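Local atomic coordinates of Two-component system sensor histidine kinase (Bacteroides thetaiotaomicron, PDB entry 3OTT), a protein that probably senses saccharides through its extracellular beta-propeller and beta-sandwich region, and as a whole protein probably passes the signal on by histidine phosphorylation. Residues 689-694 against 726-731; 675-680 against 709-714; 146-151 against 159-164; 104-109 against 118-123. All coordinates share one frame; numbering follows the deposited sequence.

Contact 1. Residues 689-694 against 726-731; sequences NKFVYR and ISKLER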
loop_
_atom_site.group_PDB
_atom_site.type_symbol
_atom_site.label_atom_id
_atom_site.label_comp_id
_atom_site.label_asym_id
_atom_site.label_seq_id
_atom_site.Cartn_x
_atom_site.Cartn_y
_atom_site.Cartn_z
ATOM N N ASN B 689 29.663 -0.083 15.003
ATOM C CA ASN B 689 30.299 -1.093 14.178
ATOM C C ASN B 689 31.820 -0.781 13.917
ATOM O O ASN B 689 32.298 0.318 14.193
ATOM C CB ASN B 689 29.525 -1.217 12.875
ATOM C CG ASN B 689 28.129 -1.827 13.082
ATOM O OD1 ASN B 689 27.992 -2.876 13.685
ATOM N ND2 ASN B 689 27.102 -1.158 12.582
ATOM N N LYS B 690 32.531 -1.762 13.370
ATOM C CA LYS B 690 33.947 -1.680 13.046
ATOM C C LYS B 690 34.136 -1.678 11.538
ATOM O O LYS B 690 33.463 -2.416 10.826
ATOM C CB LYS B 690 34.684 -2.857 13.685
ATOM C CG LYS B 690 34.915 -2.662 15.180
ATOM C CD LYS B 690 35.278 -3.966 15.912
ATOM C CE LYS B 690 35.545 -3.653 17.404
ATOM N NZ LYS B 690 35.735 -4.873 18.288
ATOM N N PHE B 691 35.038 -0.830 11.050
ATOM C CA PHE B 691 35.238 -0.651 9.598
ATOM C C PHE B 691 36.678 -0.951 9.118
ATOM O O PHE B 691 37.639 -0.854 9.863
ATOM C CB PHE B 691 34.739 0.760 9.155
ATOM C CG PHE B 691 33.225 0.986 9.434
ATOM C CD1 PHE B 691 32.284 0.612 8.513
ATOM C CD2 PHE B 691 32.787 1.467 10.666
ATOM C CE1 PHE B 691 30.911 0.742 8.785
ATOM C CE2 PHE B 691 31.398 1.612 10.964
ATOM C CZ PHE B 691 30.473 1.267 10.039
ATOM N N VAL B 692 36.798 -1.365 7.871
ATOM C CA VAL B 692 38.072 -1.529 7.226
ATOM C C VAL B 692 38.050 -0.634 6.003
ATOM O O VAL B 692 36.973 -0.278 5.487
ATOM C CB VAL B 692 38.363 -3.021 6.814
ATOM C CG1 VAL B 692 38.840 -3.847 8.022
ATOM C CG2 VAL B 692 37.172 -3.669 6.182
ATOM N N TYR B 693 39.237 -0.209 5.569
ATOM C CA TYR B 693 39.352 0.662 4.408
ATOM C C TYR B 693 40.642 0.405 3.694
ATOM O O TYR B 693 41.627 -0.071 4.304
ATOM C CB TYR B 693 39.261 2.143 4.814
ATOM C CG TYR B 693 40.423 2.691 5.618
ATOM C CD1 TYR B 693 40.484 2.523 6.997
ATOM C CD2 TYR B 693 41.436 3.398 5.002
ATOM C CE1 TYR B 693 41.555 3.027 7.748
ATOM C CE2 TYR B 693 42.537 3.906 5.728
ATOM C CZ TYR B 693 42.587 3.720 7.087
ATOM O OH TYR B 693 43.638 4.221 7.787
ATOM N N ARG B 694 40.673 0.768 2.420
ATOM C CA ARG B 694 41.899 0.696 1.632
ATOM C C ARG B 694 41.811 1.705 0.496
ATOM O O ARG B 694 40.707 2.003 0.010
ATOM C CB ARG B 694 42.114 -0.719 1.080
ATOM C CG ARG B 694 41.028 -1.169 0.128
ATOM C CD ARG B 694 41.038 -2.689 -0.009
ATOM N NE ARG B 694 42.186 -3.160 -0.794
ATOM C CZ ARG B 694 42.763 -4.343 -0.624
ATOM N NH1 ARG B 694 42.311 -5.198 0.297
ATOM N NH2 ARG B 694 43.793 -4.684 -1.374
ATOM N N ILE B 726 35.497 1.374 1.414
ATOM C CA ILE B 726 35.215 1.312 2.828
ATOM C C ILE B 726 34.220 0.201 3.089
ATOM O O ILE B 726 33.262 0.073 2.350
ATOM C CB ILE B 726 34.668 2.655 3.340
ATOM C CG1 ILE B 726 35.681 3.775 3.058
ATOM C CG2 ILE B 726 34.363 2.575 4.836
ATOM C CD1 ILE B 726 35.079 5.176 3.235
ATOM N N SER B 727 34.434 -0.630 4.102
ATOM C CA SER B 727 33.495 -1.754 4.342
ATOM C C SER B 727 33.349 -2.053 5.814
ATOM O O SER B 727 34.288 -1.903 6.565
ATOM C CB SER B 727 33.956 -3.014 3.552
ATOM O OG SER B 727 32.989 -4.049 3.647
ATOM N N LYS B 728 32.162 -2.474 6.229
ATOM C CA LYS B 728 31.916 -2.898 7.598
ATOM C C LYS B 728 32.670 -4.178 7.847
ATOM O O LYS B 728 32.645 -5.055 7.001
ATOM C CB LYS B 728 30.427 -3.207 7.816
ATOM C CG LYS B 728 30.028 -3.238 9.332
ATOM C CD LYS B 728 28.907 -4.219 9.706
ATOM C CE LYS B 728 27.596 -3.921 8.989
ATOM N NZ LYS B 728 26.396 -4.379 9.767
ATOM N N LEU B 729 33.305 -4.294 9.012
ATOM C CA LEU B 729 33.899 -5.555 9.469
ATOM C C LEU B 729 32.799 -6.496 9.980
ATOM O O LEU B 729 32.095 -6.202 10.947
ATOM C CB LEU B 729 34.971 -5.298 10.539
ATOM C CG LEU B 729 35.982 -6.391 10.879
ATOM C CD1 LEU B 729 36.940 -6.684 9.693
ATOM C CD2 LEU B 729 36.771 -6.015 12.147
ATOM N N GLU B 730 32.632 -7.614 9.291
ATOM C CA GLU B 730 31.532 -8.524 9.551
ATOM C C GLU B 730 31.824 -9.314 10.841
ATOM O O GLU B 730 32.962 -9.342 11.301
ATOM C CB GLU B 730 31.367 -9.433 8.328
ATOM C CG GLU B 730 29.965 -9.922 8.002
ATOM C CD GLU B 730 28.901 -8.816 7.794
ATOM O OE1 GLU B 730 29.198 -7.728 7.225
ATOM O OE2 GLU B 730 27.739 -9.081 8.194
ATOM N N ARG B 731 30.810 -9.952 11.426
ATOM C CA ARG B 731 30.984 -10.672 12.704
ATOM C C ARG B 731 31.993 -11.843 12.694
ATOM O O ARG B 731 32.609 -12.145 13.714
ATOM C CB ARG B 731 29.625 -11.068 13.277
ATOM C CG ARG B 731 28.823 -9.834 13.765
ATOM C CD ARG B 731 27.308 -10.017 13.663
ATOM N NE ARG B 731 26.761 -10.882 14.713
ATOM C CZ ARG B 731 26.508 -12.183 14.569
ATOM N NH1 ARG B 731 26.769 -12.785 13.412
ATOM N NH2 ARG B 731 25.993 -12.881 15.580
#
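The Phe691 ring lies obliquely against the backbone of 726-731, turning neither a clean face nor a clean edge to it: CD1 of Phe691 is 3.6 Å from CA of Lys728, and the carbonyl oxygen of Ser727 is also close to CD1. With CG anti to its own carbonyl carbon (chi1 -61°), the ring slants across the root of the Lys728 side chain. Loop residue Tyr49 and Leu678 of strand 674-679 also touch the ring. The other aromatic side chain, Tyr693, meets Ile726 through CB alone, while its ring leads away toward Ile712 and Tyr714.

The backbones are antiparallel, their short axes 159° apart. Val692 and Ser727 form the hydrogen-bonded pair: N of Val692 lies 2.9 Å from O of Ser727, in a nearly straight bond, and N of Ser727 returns the bond to O of Val692 over 2.9 Å. One step further, N of Leu729 reaches O of Lys690. On the Val692 side, CD1 of Leu729 packs against CG1 of Val692 at 3.8 Å, the two side chains crossing at about a right angle.

The polar ends of Asn689 and Ser727 tie the pair to Asp680 and to the carbonyl oxygen of Ser736. Across the pair itself all three hydrogen bonds are between backbone atoms, so the pairing rests on bonds that do not depend on side-chain identity, with apolar contacts added.

Contact 2. Residues 675-680 against 709-714; sequences SFELSD and INRITY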
loop_
_atom_site.group_PDB
_atom_site.type_symbol
_atom_site.label_atom_id
_atom_site.label_comp_id
_atom_site.label_asym_id
_atom_site.label_seq_id
_atom_site.Cartn_x
_atom_site.Cartn_y
_atom_site.Cartn_z
ATOM N N SER B 675 41.021 14.017 4.361
ATOM C CA SER B 675 40.327 13.215 5.379
ATOM C C SER B 675 38.878 13.052 5.020
ATOM O O SER B 675 38.317 13.868 4.328
ATOM C CB SER B 675 40.443 13.773 6.787
ATOM O OG SER B 675 41.740 13.638 7.248
ATOM N N PHE B 676 38.304 11.978 5.507
ATOM C CA PHE B 676 36.974 11.524 5.148
ATOM C C PHE B 676 36.404 11.045 6.474
ATOM O O PHE B 676 37.079 10.252 7.172
ATOM C CB PHE B 676 37.063 10.318 4.185
ATOM C CG PHE B 676 37.728 10.637 2.858
ATOM C CD1 PHE B 676 39.093 10.439 2.674
ATOM C CD2 PHE B 676 37.002 11.178 1.815
ATOM C CE1 PHE B 676 39.740 10.770 1.410
ATOM C CE2 PHE B 676 37.631 11.474 0.578
ATOM C CZ PHE B 676 39.021 11.277 0.405
ATOM N N GLU B 677 35.206 11.516 6.832
ATOM C CA GLU B 677 34.425 10.881 7.891
ATOM C C GLU B 677 33.380 10.024 7.249
ATOM O O GLU B 677 32.829 10.379 6.235
ATOM C CB GLU B 677 33.758 11.904 8.812
ATOM C CG GLU B 677 34.788 12.619 9.649
ATOM C CD GLU B 677 34.215 13.757 10.442
ATOM O OE1 GLU B 677 32.974 13.961 10.410
ATOM O OE2 GLU B 677 35.023 14.460 11.086
ATOM N N LEU B 678 33.073 8.921 7.895
ATOM C CA LEU B 678 32.157 7.914 7.353
ATOM C C LEU B 678 31.093 7.633 8.424
ATOM O O LEU B 678 31.365 7.771 9.620
ATOM C CB LEU B 678 32.941 6.620 7.002
ATOM C CG LEU B 678 33.504 5.816 8.181
ATOM C CD1 LEU B 678 32.518 4.743 8.696
ATOM C CD2 LEU B 678 34.779 5.147 7.793
ATOM N N SER B 679 29.907 7.222 8.029
ATOM C CA SER B 679 28.949 6.745 9.040
ATOM C C SER B 679 27.931 5.809 8.413
ATOM O O SER B 679 27.556 5.990 7.258
ATOM C CB SER B 679 28.231 7.946 9.678
ATOM O OG SER B 679 27.127 7.517 10.454
ATOM N N ASP B 680 27.454 4.837 9.167
ATOM C CA ASP B 680 26.314 4.048 8.764
ATOM C C ASP B 680 25.079 4.423 9.631
ATOM O O ASP B 680 24.115 3.654 9.747
ATOM C CB ASP B 680 26.630 2.563 8.871
ATOM C CG ASP B 680 27.021 2.106 10.324
ATOM O OD1 ASP B 680 27.198 2.934 11.281
ATOM O OD2 ASP B 680 27.191 0.863 10.490
ATOM N N ILE B 709 36.629 5.506 15.972
ATOM C CA ILE B 709 37.215 6.434 15.014
ATOM C C ILE B 709 36.515 6.249 13.718
ATOM O O ILE B 709 36.516 5.153 13.208
ATOM C CB ILE B 709 38.755 6.244 14.898
ATOM C CG1 ILE B 709 39.422 6.676 16.199
ATOM C CG2 ILE B 709 39.381 7.064 13.762
ATOM C CD1 ILE B 709 39.741 5.532 17.046
ATOM N N ASN B 710 35.909 7.292 13.184
ATOM C CA ASN B 710 35.263 7.138 11.894
ATOM C C ASN B 710 35.919 8.036 10.870
ATOM O O ASN B 710 35.294 8.377 9.883
ATOM C CB ASN B 710 33.789 7.496 11.945
ATOM C CG ASN B 710 33.581 8.942 12.245
ATOM O OD1 ASN B 710 34.263 9.478 13.074
ATOM N ND2 ASN B 710 32.626 9.591 11.576
ATOM N N ARG B 711 37.150 8.454 11.129
ATOM C CA ARG B 711 37.862 9.333 10.201
ATOM C C ARG B 711 39.059 8.636 9.485
ATOM O O ARG B 711 39.862 8.025 10.095
ATOM C CB ARG B 711 38.310 10.642 10.881
ATOM C CG ARG B 711 39.246 11.421 9.982
ATOM C CD ARG B 711 39.773 12.667 10.584
ATOM N NE ARG B 711 38.672 13.467 11.093
ATOM C CZ ARG B 711 38.729 14.777 11.229
ATOM N NH1 ARG B 711 39.816 15.421 10.831
ATOM N NH2 ARG B 711 37.683 15.434 11.736
ATOM N N ILE B 712 39.145 8.792 8.192
ATOM C CA ILE B 712 40.142 8.138 7.383
ATOM C C ILE B 712 41.048 9.219 6.780
ATOM O O ILE B 712 40.551 10.141 6.172
ATOM C CB ILE B 712 39.481 7.341 6.265
ATOM C CG1 ILE B 712 38.772 6.106 6.860
ATOM C CG2 ILE B 712 40.526 6.932 5.135
ATOM C CD1 ILE B 712 37.907 5.357 5.800
ATOM N N THR B 713 42.364 9.112 6.986
ATOM C CA THR B 713 43.266 10.167 6.561
ATOM C C THR B 713 44.416 9.642 5.665
ATOM O O THR B 713 45.095 8.659 5.994
ATOM C CB THR B 713 43.770 11.025 7.781
ATOM O OG1 THR B 713 44.546 12.164 7.316
ATOM C CG2 THR B 713 44.687 10.196 8.696
ATOM N N TYR B 714 44.633 10.314 4.541
ATOM C CA TYR B 714 45.801 10.042 3.690
ATOM C C TYR B 714 46.550 11.319 3.486
ATOM O O TYR B 714 45.947 12.344 3.288
ATOM C CB TYR B 714 45.345 9.534 2.330
ATOM C CG TYR B 714 45.013 8.101 2.374
ATOM C CD1 TYR B 714 43.689 7.697 2.545
ATOM C CD2 TYR B 714 46.003 7.113 2.280
ATOM C CE1 TYR B 714 43.332 6.378 2.642
ATOM C CE2 TYR B 714 45.634 5.722 2.359
ATOM C CZ TYR B 714 44.293 5.389 2.546
ATOM O OH TYR B 714 43.842 4.089 2.626
HETATM O O HOH W 1 31.458 12.259 11.803
#
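This is an antiparallel strand pairing at one margin of a beta-sandwich sheet: 711-714 is one of the two edge strands of this sheet, counted within the chain, and lies against 674-679, in the C-terminal region that includes the Y_Y_Y family of the E-set clan. The short axes approach to 4.6 Å with their directions 159° apart. Phe676 and Ile712 form the hydrogen-bonded pair, with N of Ile712 2.7 Å from O of Phe676.

The two sides of the sheet differ in chemistry. Beside Phe676, CD2 of Leu678 meets CD1 of Ile712 at 3.7 Å, and both residues also touch Ile726 of the facing sheet. On the side of Ser675 and Glu677, OE2 of Glu677 forms a salt bridge of 2.9 Å to NH2 of Arg711. The carboxylate and guanidinium planes are 42° apart; the oxygen lies 3.8 Å from NE of Arg711, so the bridge is made by NH2 alone, and it is tilted out of the guanidinium plane. Tyr642 of strand 637-643 joins both partners, its OH hydrogen-bonded to OE2 of Glu677 and its ring in a cation-pi contact with Arg711. A leucine in place of Arg711 would probably leave the buried Glu677 carboxylate without its positive mate and Tyr642 without its cation.

Asn710 extends the ladder beyond the strand. Its CG sits between the backbone N and the carbonyl carbon (chi1 65°), which carries ND2 to within 3.0 Å of O of Leu678, the acceptor lying in the amide plane. A water accepts from the same ND2 at 2.9 Å and donates to OE1 of Glu677 at 2.7 Å.

Contact 3. Residues 146-151 against 159-164; sequences NTIYSI and IYVGTY
Tyr149 and Ser150 both face Gly162, a classic beta bulge that shifts the antiparallel register by one residue. The evidence is a shared acceptor: O of Gly162 receives N of Tyr149 at 2.9 Å and N of Ser150 at 3.2 Å, while N of Gly162 bonds to O of Ser150. Before the bulge, N of Tyr164 reaches O of Thr147, keeping the strand ends together.

At the bulge the Tyr149 side chain, its CG anti to the carbonyl carbon (chi1 -63°), runs alongside that of Tyr164, the two pointing the same way. Their rings are not stacked; OH of Tyr149 comes 3.8 Å from CD2 of Tyr164, and the Tyr149 ring lies obliquely against CA of Tyr164. Ile148, Ile151, Val161 and Thr163 share one face of the sheet. There CD1 of Ile148 meets CG2 of Thr163 at 3.7 Å and CG1 of Val161 at 3.9 Å. Nearer the hairpin turn, CD1 of Ile151 touches CG2 of Ile159 at 3.5 Å.

The hairpin supplies the first two strands of a four-stranded propeller blade. Its isoleucine face packs on the preceding blade, with Ile151 and Ile159 on Trp116 of strand 114-119, whereas Ser150 and Tyr160 contact Leu196 of strand 193-199 in the next.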
loop_
_atom_site.group_PDB
_atom_site.type_symbol
_atom_site.label_atom_id
_atom_site.label_comp_id
_atom_site.label_asym_id
_atom_site.label_seq_id
_atom_site.Cartn_x
_atom_site.Cartn_y
_atom_site.Cartn_z
ATOM N N ASN B 146 -4.285 36.140 15.017
ATOM C CA ASN B 146 -3.307 36.051 13.913
ATOM C C ASN B 146 -1.942 35.522 14.354
ATOM O O ASN B 146 -1.104 35.251 13.509
ATOM C CB ASN B 146 -3.091 37.441 13.283
ATOM C CG ASN B 146 -4.376 37.978 12.613
ATOM O OD1 ASN B 146 -5.057 37.250 11.838
ATOM N ND2 ASN B 146 -4.739 39.238 12.935
ATOM N N THR B 147 -1.710 35.404 15.666
ATOM C CA THR B 147 -0.507 34.738 16.175
ATOM C C THR B 147 -0.656 33.216 16.228
ATOM O O THR B 147 -1.363 32.700 17.089
ATOM C CB THR B 147 -0.080 35.302 17.521
ATOM O OG1 THR B 147 0.199 36.688 17.346
ATOM C CG2 THR B 147 1.236 34.657 18.020
ATOM N N ILE B 148 0.050 32.516 15.334
ATOM C CA ILE B 148 -0.054 31.082 15.138
ATOM C C ILE B 148 1.126 30.364 15.743
ATOM O O ILE B 148 2.276 30.706 15.424
ATOM C CB ILE B 148 -0.032 30.752 13.630
ATOM C CG1 ILE B 148 -0.979 31.661 12.847
ATOM C CG2 ILE B 148 -0.382 29.274 13.378
ATOM C CD1 ILE B 148 -2.456 31.652 13.347
ATOM N N TYR B 149 0.870 29.366 16.592
ATOM C CA TYR B 149 1.965 28.574 17.174
ATOM C C TYR B 149 2.074 27.142 16.669
ATOM O O TYR B 149 3.094 26.526 16.825
ATOM C CB TYR B 149 1.902 28.539 18.721
ATOM C CG TYR B 149 2.069 29.873 19.355
ATOM C CD1 TYR B 149 3.165 30.703 19.024
ATOM C CD2 TYR B 149 1.178 30.302 20.302
ATOM C CE1 TYR B 149 3.345 31.917 19.634
ATOM C CE2 TYR B 149 1.313 31.529 20.889
ATOM C CZ TYR B 149 2.416 32.339 20.570
ATOM O OH TYR B 149 2.532 33.570 21.169
ATOM N N SER B 150 0.987 26.580 16.169
ATOM C CA SER B 150 0.985 25.163 15.824
ATOM C C SER B 150 -0.049 24.908 14.768
ATOM O O SER B 150 -1.145 25.450 14.818
ATOM C CB SER B 150 0.644 24.310 17.050
ATOM O OG SER B 150 0.864 22.923 16.681
ATOM N N ILE B 151 0.349 24.159 13.764
ATOM C CA ILE B 151 -0.546 23.695 12.733
ATOM C C ILE B 151 -0.264 22.270 12.313
ATOM O O ILE B 151 0.922 21.889 12.220
ATOM C CB ILE B 151 -0.833 24.678 11.547
ATOM C CG1 ILE B 151 -1.016 23.897 10.277
ATOM C CG2 ILE B 151 0.149 25.780 11.368
ATOM C CD1 ILE B 151 -1.749 24.637 9.305
ATOM N N ILE B 159 -7.433 20.548 8.753
ATOM C CA ILE B 159 -6.371 21.423 9.210
ATOM C C ILE B 159 -6.723 22.050 10.530
ATOM O O ILE B 159 -7.711 22.794 10.614
ATOM C CB ILE B 159 -6.044 22.526 8.185
ATOM C CG1 ILE B 159 -5.721 21.953 6.791
ATOM C CG2 ILE B 159 -4.997 23.442 8.698
ATOM C CD1 ILE B 159 -4.405 21.173 6.683
ATOM N N TYR B 160 -5.864 21.798 11.537
ATOM C CA TYR B 160 -6.039 22.299 12.885
ATOM C C TYR B 160 -5.034 23.387 13.143
ATOM O O TYR B 160 -3.867 23.210 12.864
ATOM C CB TYR B 160 -5.932 21.164 13.930
ATOM C CG TYR B 160 -7.152 20.248 13.937
ATOM C CD1 TYR B 160 -7.205 19.159 13.116
ATOM C CD2 TYR B 160 -8.249 20.508 14.759
ATOM C CE1 TYR B 160 -8.274 18.300 13.121
ATOM C CE2 TYR B 160 -9.374 19.683 14.757
ATOM C CZ TYR B 160 -9.381 18.586 13.901
ATOM O OH TYR B 160 -10.451 17.742 13.851
ATOM N N VAL B 161 -5.468 24.514 13.689
ATOM C CA VAL B 161 -4.586 25.681 13.870
ATOM C C VAL B 161 -4.651 26.145 15.338
ATOM O O VAL B 161 -5.703 26.602 15.807
ATOM C CB VAL B 161 -5.022 26.846 12.933
ATOM C CG1 VAL B 161 -4.158 28.142 13.157
ATOM C CG2 VAL B 161 -5.014 26.381 11.529
ATOM N N GLY B 162 -3.516 26.054 16.043
ATOM C CA GLY B 162 -3.393 26.504 17.422
ATOM C C GLY B 162 -2.792 27.901 17.454
ATOM O O GLY B 162 -1.742 28.162 16.861
ATOM N N THR B 163 -3.428 28.802 18.189
ATOM C CA THR B 163 -3.072 30.201 18.183
ATOM C C THR B 163 -2.828 30.735 19.595
ATOM O O THR B 163 -2.945 30.013 20.578
ATOM C CB THR B 163 -4.171 31.102 17.519
ATOM O OG1 THR B 163 -5.268 31.335 18.413
ATOM C CG2 THR B 163 -4.644 30.596 16.111
ATOM N N TYR B 164 -2.472 32.013 19.661
ATOM C CA TYR B 164 -2.352 32.750 20.897
ATOM C C TYR B 164 -3.679 32.675 21.688
ATOM O O TYR B 164 -3.669 32.639 22.911
ATOM C CB TYR B 164 -1.996 34.206 20.562
ATOM C CG TYR B 164 -1.811 35.075 21.742
ATOM C CD1 TYR B 164 -2.701 36.107 22.012
ATOM C CD2 TYR B 164 -0.767 34.864 22.619
ATOM C CE1 TYR B 164 -2.564 36.894 23.117
ATOM C CE2 TYR B 164 -0.627 35.658 23.742
ATOM C CZ TYR B 164 -1.532 36.674 23.982
ATOM O OH TYR B 164 -1.364 37.490 25.108
#

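Contact 4. Residues 104-109 against 118-123; sequences DVRTMA and GALNGL
CG anti to the carbonyl carbon (chi1 -74°) and a bend at chi2 (-69°) fold the Arg106 side chain back beside its own strand, laying one face of the guanidinium against Leu120. CG of Leu120 stands 3.8 Å above that plane, offset toward the rim, and CD1 of Leu120 comes 3.5 Å from NH2 of Arg106. The fold also brings NH1 of Arg106 to 3.2 Å from O of Val105, though the donor stands well above the carbonyl plane. Tyr66 adds a cation-pi contact with the same arginine. An alanine in place of Arg106 is likely to uncover one flank of Leu120 and deprive Tyr66 of its cation.

In the backbone the register slips by one residue. O of Gly118 accepts both N of Arg106, at 2.8 Å, and N of Thr107, at 3.2 Å, and N of Gly118 answers to O of Thr107 over 2.9 Å. CG2 of Thr107 packs 3.6 Å from CA of Gly118, where a side chain on the glycine would clash. N of Leu120 closes the strand ends on O of Asp104.

Two successive residues facing Gly118 define a classic beta bulge, here in the hairpin of the first two strands of a four-stranded antiparallel beta-propeller blade.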
loop_
_atom_site.group_PDB
_atom_site.type_symbol
_atom_site.label_atom_id
_atom_site.label_comp_id
_atom_site.label_asym_id
_atom_site.label_seq_id
_atom_site.Cartn_x
_atom_site.Cartn_y
_atom_site.Cartn_z
ATOM N N ASP B 104 9.052 35.826 10.869
ATOM C CA ASP B 104 8.666 35.237 12.181
ATOM C C ASP B 104 7.745 34.004 12.065
ATOM O O ASP B 104 6.689 33.911 12.745
ATOM C CB ASP B 104 7.997 36.305 13.076
ATOM C CG ASP B 104 8.862 37.562 13.230
ATOM O OD1 ASP B 104 10.105 37.420 13.519
ATOM O OD2 ASP B 104 8.319 38.698 13.048
ATOM N N VAL B 105 8.130 33.089 11.178
ATOM C CA VAL B 105 7.494 31.815 11.031
ATOM C C VAL B 105 7.828 30.919 12.244
ATOM O O VAL B 105 9.026 30.846 12.723
ATOM C CB VAL B 105 7.967 31.181 9.737
ATOM C CG1 VAL B 105 7.508 29.754 9.606
ATOM C CG2 VAL B 105 7.479 32.027 8.520
ATOM N N ARG B 106 6.807 30.176 12.676
ATOM C CA ARG B 106 6.882 29.421 13.908
ATOM C C ARG B 106 6.449 27.991 13.659
ATOM O O ARG B 106 6.836 27.098 14.394
ATOM C CB ARG B 106 5.991 30.029 14.995
ATOM C CG ARG B 106 6.491 31.298 15.630
ATOM C CD ARG B 106 7.741 31.037 16.512
ATOM N NE ARG B 106 8.253 32.295 17.080
ATOM C CZ ARG B 106 8.978 33.168 16.383
ATOM N NH1 ARG B 106 9.255 32.929 15.096
ATOM N NH2 ARG B 106 9.453 34.272 16.967
ATOM N N THR B 107 5.670 27.738 12.613
ATOM C CA THR B 107 5.139 26.400 12.415
ATOM C C THR B 107 4.819 26.180 10.969
ATOM O O THR B 107 4.453 27.137 10.251
ATOM C CB THR B 107 3.840 26.155 13.314
ATOM O OG1 THR B 107 3.319 24.862 13.025
ATOM C CG2 THR B 107 2.659 27.186 12.944
ATOM N N MET B 108 4.943 24.935 10.506
ATOM C CA MET B 108 4.720 24.596 9.065
ATOM C C MET B 108 4.060 23.242 8.952
ATOM O O MET B 108 4.333 22.399 9.774
ATOM C CB MET B 108 6.013 24.538 8.289
ATOM C CG MET B 108 6.777 25.857 8.191
ATOM S SD MET B 108 8.331 25.886 7.147
ATOM C CE MET B 108 9.360 24.868 8.003
ATOM N N ALA B 109 3.160 23.043 7.975
ATOM C CA ALA B 109 2.530 21.739 7.770
ATOM C C ALA B 109 2.164 21.640 6.332
ATOM O O ALA B 109 1.558 22.587 5.778
ATOM C CB ALA B 109 1.312 21.592 8.630
ATOM N N GLY B 118 2.483 29.156 9.688
ATOM C CA GLY B 118 2.012 29.952 10.805
ATOM C C GLY B 118 3.110 30.881 11.335
ATOM O O GLY B 118 4.239 30.438 11.614
ATOM N N ALA B 119 2.758 32.140 11.545
ATOM C CA ALA B 119 3.714 33.161 11.935
ATOM C C ALA B 119 3.212 34.000 13.114
ATOM O O ALA B 119 2.060 33.882 13.538
ATOM C CB ALA B 119 4.046 34.076 10.714
ATOM N N LEU B 120 4.083 34.842 13.653
ATOM C CA LEU B 120 3.735 35.669 14.789
ATOM C C LEU B 120 2.630 36.630 14.431
ATOM O O LEU B 120 1.862 37.028 15.330
ATOM C CB LEU B 120 4.941 36.444 15.325
ATOM C CG LEU B 120 5.865 35.657 16.271
ATOM C CD1 LEU B 120 6.785 36.608 17.062
ATOM C CD2 LEU B 120 5.085 34.727 17.237
ATOM N N ASN B 121 2.562 37.038 13.152
ATOM C CA ASN B 121 1.442 37.888 12.717
ATOM C C ASN B 121 0.639 37.477 11.478
ATOM O O ASN B 121 0.232 38.319 10.714
ATOM C CB ASN B 121 1.827 39.399 12.694
ATOM C CG ASN B 121 0.551 40.358 12.864
ATOM O OD1 ASN B 121 0.246 41.200 11.997
ATOM N ND2 ASN B 121 -0.162 40.199 13.975
ATOM N N GLY B 122 0.380 36.185 11.297
ATOM C CA GLY B 122 -0.562 35.718 10.287
ATOM C C GLY B 122 -0.389 34.235 9.947
ATOM O O GLY B 122 0.606 33.585 10.323
ATOM N N LEU B 123 -1.384 33.715 9.232
ATOM C CA LEU B 123 -1.439 32.366 8.777
ATOM C C LEU B 123 -1.491 32.416 7.273
ATOM O O LEU B 123 -2.218 33.263 6.696
ATOM C CB LEU B 123 -2.705 31.649 9.309
ATOM C CG LEU B 123 -2.986 30.212 8.851
ATOM C CD1 LEU B 123 -1.931 29.215 9.421
ATOM C CD2 LEU B 123 -4.437 29.754 9.219
#

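In the fold
From the N terminus, contact 4 closes first, tying 104-109 to 118-123 in one blade's hairpin; contact 3 follows in series with the hairpin 146-151/159-164 of the next blade. Their centres lie 8 Å apart, and the blades are joined directly: OG1 of Thr147 is 2.6 Å from O of Leu120, a probable hydrogen bond. Far along the chain, contacts 2 and 1 cross, their segments running 675-680, 689-694, 709-714, 726-731, so each closes a loop interleaved with the other's. Each pairs strands within one of the C-terminal sandwich's two facing sheets, which meet where Tyr693 packs on Ile712; their centres are 12 Å apart. Contacts 2 and 4 are separate, about 25 Å between nearest atoms.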